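Local coordinates for development-specific protein S (Myxococcus xanthus, PDB 1NPS) that is induced during fruiting body formation and assembles on the surface of myxospores in the presence of calcium ions, at residues Lys48-Gln53 / Gly59-Val64. Sequence-based numbering, arbitrary orientation.
With CA (calcium ion), chain C.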
ATOM      1  N   LYS A  48      -7.298   1.744  -6.758  1.00  8.48           N
ATOM      2  CA  LYS A  48      -6.354   0.629  -6.814  1.00  9.24           C
ATOM      3  C   LYS A  48      -4.987   1.167  -6.383  1.00  9.07           C
ATOM      4  O   LYS A  48      -4.766   2.384  -6.353  1.00  8.62           O
ATOM      5  CB  LYS A  48      -6.260   0.032  -8.224  1.00  9.13           C
ATOM      6  CG  LYS A  48      -5.529   0.899  -9.230  1.00 10.00           C
ATOM      7  CD  LYS A  48      -5.166   0.080 -10.452  1.00 12.03           C
ATOM      8  CE  LYS A  48      -4.292   0.857 -11.416  1.00 12.49           C
ATOM      9  NZ  LYS A  48      -3.965   0.042 -12.620  1.00 14.19           N
ATOM     10  N   ALA A  49      -4.087   0.260  -6.033  1.00  8.55           N
ATOM     11  CA  ALA A  49      -2.751   0.625  -5.587  1.00  8.13           C
ATOM     12  C   ALA A  49      -1.693  -0.246  -6.237  1.00  7.39           C
ATOM     13  O   ALA A  49      -1.931  -1.408  -6.571  1.00  8.15           O
ATOM     14  CB  ALA A  49      -2.646   0.482  -4.057  1.00  6.64           C
ATOM     15  N   ILE A  50      -0.523   0.339  -6.421  1.00  8.70           N
ATOM     16  CA  ILE A  50       0.621  -0.390  -6.957  1.00  7.65           C
ATOM     17  C   ILE A  50       1.659  -0.284  -5.843  1.00  6.54           C
ATOM     18  O   ILE A  50       2.043   0.826  -5.460  1.00  6.79           O
ATOM     19  CB  ILE A  50       1.188   0.222  -8.255  1.00  6.86           C
ATOM     20  CG1 ILE A  50       0.081   0.357  -9.302  1.00  7.37           C
ATOM     21  CG2 ILE A  50       2.293  -0.697  -8.800  1.00  5.24           C
ATOM     22  CD1 ILE A  50       0.466   1.127 -10.563  1.00  8.78           C
ATOM     23  N   LEU A  51       2.020  -1.421  -5.257  1.00  4.84           N
ATOM     24  CA  LEU A  51       3.003  -1.455  -4.178  1.00  5.48           C
ATOM     25  C   LEU A  51       4.361  -1.826  -4.791  1.00  4.99           C
ATOM     26  O   LEU A  51       4.450  -2.751  -5.597  1.00  6.63           O
ATOM     27  CB  LEU A  51       2.577  -2.471  -3.115  1.00  5.86           C
ATOM     28  CG  LEU A  51       1.095  -2.471  -2.730  1.00  7.10           C
ATOM     29  CD1 LEU A  51       0.874  -3.487  -1.624  1.00  8.38           C
ATOM     30  CD2 LEU A  51       0.633  -1.095  -2.297  1.00  6.81           C
ATOM     31  N   TYR A  52       5.393  -1.065  -4.455  1.00  4.93           N
ATOM     32  CA  TYR A  52       6.736  -1.270  -5.001  1.00  3.95           C
ATOM     33  C   TYR A  52       7.718  -1.667  -3.927  1.00  3.49           C
ATOM     34  O   TYR A  52       7.667  -1.155  -2.814  1.00  4.38           O
ATOM     35  CB  TYR A  52       7.247   0.023  -5.661  1.00  2.36           C
ATOM     36  CG  TYR A  52       6.377   0.570  -6.768  1.00  2.32           C
ATOM     37  CD1 TYR A  52       6.561   0.172  -8.083  1.00  3.87           C
ATOM     38  CD2 TYR A  52       5.379   1.500  -6.498  1.00  3.35           C
ATOM     39  CE1 TYR A  52       5.772   0.689  -9.102  1.00  4.18           C
ATOM     40  CE2 TYR A  52       4.593   2.019  -7.497  1.00  3.77           C
ATOM     41  CZ  TYR A  52       4.788   1.611  -8.799  1.00  4.80           C
ATOM     42  OH  TYR A  52       3.973   2.107  -9.789  1.00  6.22           O
ATOM     43  N   GLN A  53       8.643  -2.555  -4.269  1.00  5.66           N
ATOM     44  CA  GLN A  53       9.655  -3.011  -3.325  1.00  7.28           C
ATOM     45  C   GLN A  53      10.737  -1.955  -3.127  1.00  7.00           C
ATOM     46  O   GLN A  53      11.400  -1.905  -2.093  1.00  8.56           O
ATOM     47  CB  GLN A  53      10.278  -4.307  -3.831  1.00 10.35           C
ATOM     48  CG  GLN A  53      11.200  -4.994  -2.832  1.00 14.09           C
ATOM     49  CD  GLN A  53      11.296  -6.488  -3.092  1.00 17.16           C
ATOM     50  OE1 GLN A  53      10.389  -7.253  -2.733  1.00 18.20           O
ATOM     51  NE2 GLN A  53      12.371  -6.911  -3.754  1.00 18.41           N
ATOM     52  N   GLY A  59      11.103  -1.477  -9.185  1.00  8.40           N
ATOM     53  CA  GLY A  59      11.335  -2.811  -8.652  1.00  9.83           C
ATOM     54  C   GLY A  59      10.204  -3.796  -8.830  1.00  9.98           C
ATOM     55  O   GLY A  59       9.326  -3.624  -9.686  1.00 11.41           O
ATOM     56  N   ASP A  60      10.261  -4.882  -8.071  1.00 10.30           N
ATOM     57  CA  ASP A  60       9.189  -5.859  -8.126  1.00 11.71           C
ATOM     58  C   ASP A  60       7.973  -5.103  -7.552  1.00 11.64           C
ATOM     59  O   ASP A  60       8.121  -4.193  -6.729  1.00 10.46           O
ATOM     60  CB  ASP A  60       9.542  -7.087  -7.277  1.00 13.13           C
ATOM     61  CG  ASP A  60       8.652  -8.292  -7.576  1.00 15.66           C
ATOM     62  OD1 ASP A  60       7.801  -8.227  -8.501  1.00 14.39           O
ATOM     63  OD2 ASP A  60       8.809  -9.316  -6.870  1.00 18.75           O
ATOM     64  N   GLN A  61       6.781  -5.454  -7.999  1.00 12.51           N
ATOM     65  CA  GLN A  61       5.586  -4.754  -7.548  1.00 12.99           C
ATOM     66  C   GLN A  61       4.353  -5.637  -7.618  1.00 12.34           C
ATOM     67  O   GLN A  61       4.377  -6.720  -8.191  1.00 12.34           O
ATOM     68  CB  GLN A  61       5.360  -3.525  -8.436  1.00 14.32           C
ATOM     69  CG  GLN A  61       5.238  -3.880  -9.918  1.00 16.23           C
ATOM     70  CD  GLN A  61       4.960  -2.689 -10.817  1.00 15.79           C
ATOM     71  OE1 GLN A  61       5.828  -1.853 -11.050  1.00 18.20           O
ATOM     72  NE2 GLN A  61       3.756  -2.624 -11.345  1.00 16.42           N
ATOM     73  N   ILE A  62       3.266  -5.164  -7.027  1.00 12.22           N
ATOM     74  CA  ILE A  62       2.008  -5.891  -7.064  1.00 11.39           C
ATOM     75  C   ILE A  62       0.873  -4.886  -7.155  1.00  9.93           C
ATOM     76  O   ILE A  62       0.890  -3.859  -6.471  1.00  7.78           O
ATOM     77  CB  ILE A  62       1.809  -6.797  -5.822  1.00 13.97           C
ATOM     78  CG1 ILE A  62       0.447  -7.494  -5.910  1.00 15.37           C
ATOM     79  CG2 ILE A  62       1.937  -5.995  -4.516  1.00 14.44           C
ATOM     80  CD1 ILE A  62       0.002  -8.140  -4.610  1.00 17.86           C
ATOM     81  N   GLU A  63      -0.059  -5.135  -8.067  1.00  8.15           N
ATOM     82  CA  GLU A  63      -1.222  -4.261  -8.220  1.00  7.93           C
ATOM     83  C   GLU A  63      -2.420  -4.855  -7.464  1.00  7.87           C
ATOM     84  O   GLU A  63      -2.776  -6.021  -7.658  1.00  5.97           O
ATOM     85  CB  GLU A  63      -1.567  -4.081  -9.694  1.00  7.42           C
ATOM     86  CG  GLU A  63      -2.873  -3.354  -9.931  1.00  7.96           C
ATOM     87  CD  GLU A  63      -3.295  -3.422 -11.378  1.00 10.77           C
ATOM     88  OE1 GLU A  63      -3.998  -4.390 -11.746  1.00 11.51           O
ATOM     89  OE2 GLU A  63      -2.915  -2.521 -12.152  1.00 11.97           O
ATOM     90  N   VAL A  64      -2.956  -4.091  -6.516  1.00  6.97           N
ATOM     91  CA  VAL A  64      -4.104  -4.546  -5.735  1.00  6.82           C
ATOM     92  C   VAL A  64      -5.365  -3.805  -6.167  1.00  5.24           C
ATOM     93  O   VAL A  64      -5.389  -2.571  -6.222  1.00  4.88           O
ATOM     94  CB  VAL A  64      -3.882  -4.370  -4.203  1.00  7.48           C
ATOM     95  CG1 VAL A  64      -2.789  -5.301  -3.723  1.00  8.60           C
ATOM     96  CG2 VAL A  64      -3.521  -2.922  -3.871  1.00  8.15           C
TER
HETATM   97 CA    CA C 145      11.509  -2.081   0.310  1.00 17.16          CA
HETATM   98  O   HOH W   1      10.014  -2.074  -0.056  1.00 43.10           O
HETATM   99  O   HOH W   2      13.127  -1.490   0.309  1.00 60.70           O
HETATM  100  O   HOH W   3      12.330  -3.934   0.153  1.00 20.87           O
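The backbone N of Gln-53 donates to Asp-60 O, 3.0 Å away, at the turn end of a beta hairpin in the second Greek key of the N-terminal beta/gamma-crystallin domain of protein S. The strands run antiparallel, and 61-64 forms the outer edge of its sheet. On the other side, strand 47-52 pairs with strand 80-85. Next to this bond, the carbonyl oxygen of Gln-53 binds a calcium ion at 2.4 Å, with Asn-36 and Ser-79 completing the protein ligands. The hairpin end thus supplies one ligand of the site.

Gln-61 lies alongside Tyr-52 and Ile-50 on one face. Its OE1 approaches the Tyr-52 ring obliquely, 3.2 Å from CE1, with the amide nearly perpendicular to the ring (85°). Its NE2 lies against Ile-50 CG2. Chi1 of 57° sets CG between the backbone N and the carbonyl carbon, and the extended chain then carries the amide out between Tyr-52 and Ile-50.

Ile-62 forms a hydrogen-bonded pair with Leu-51, closed by two backbone bonds. On this opposite face its CG2 packs on Leu-51 CB at 3.8 Å. Leu-51 also touches Ile-81.

Glu-63 returns to the face of Ile-50. Lys-48 NZ forms a salt bridge with Glu-63 OE2 at 2.8 Å, reaching the oxygen from above the carboxylate plane. With an alanine in place of Lys-48, the Glu-63 carboxylate would probably lose its charged mate and be freer to turn.

Val-64 ends the ladder. It exchanges two backbone bonds with Ala-49 and also touches Val-43. Its CG2 meets Ala-49 CB at 3.5 Å.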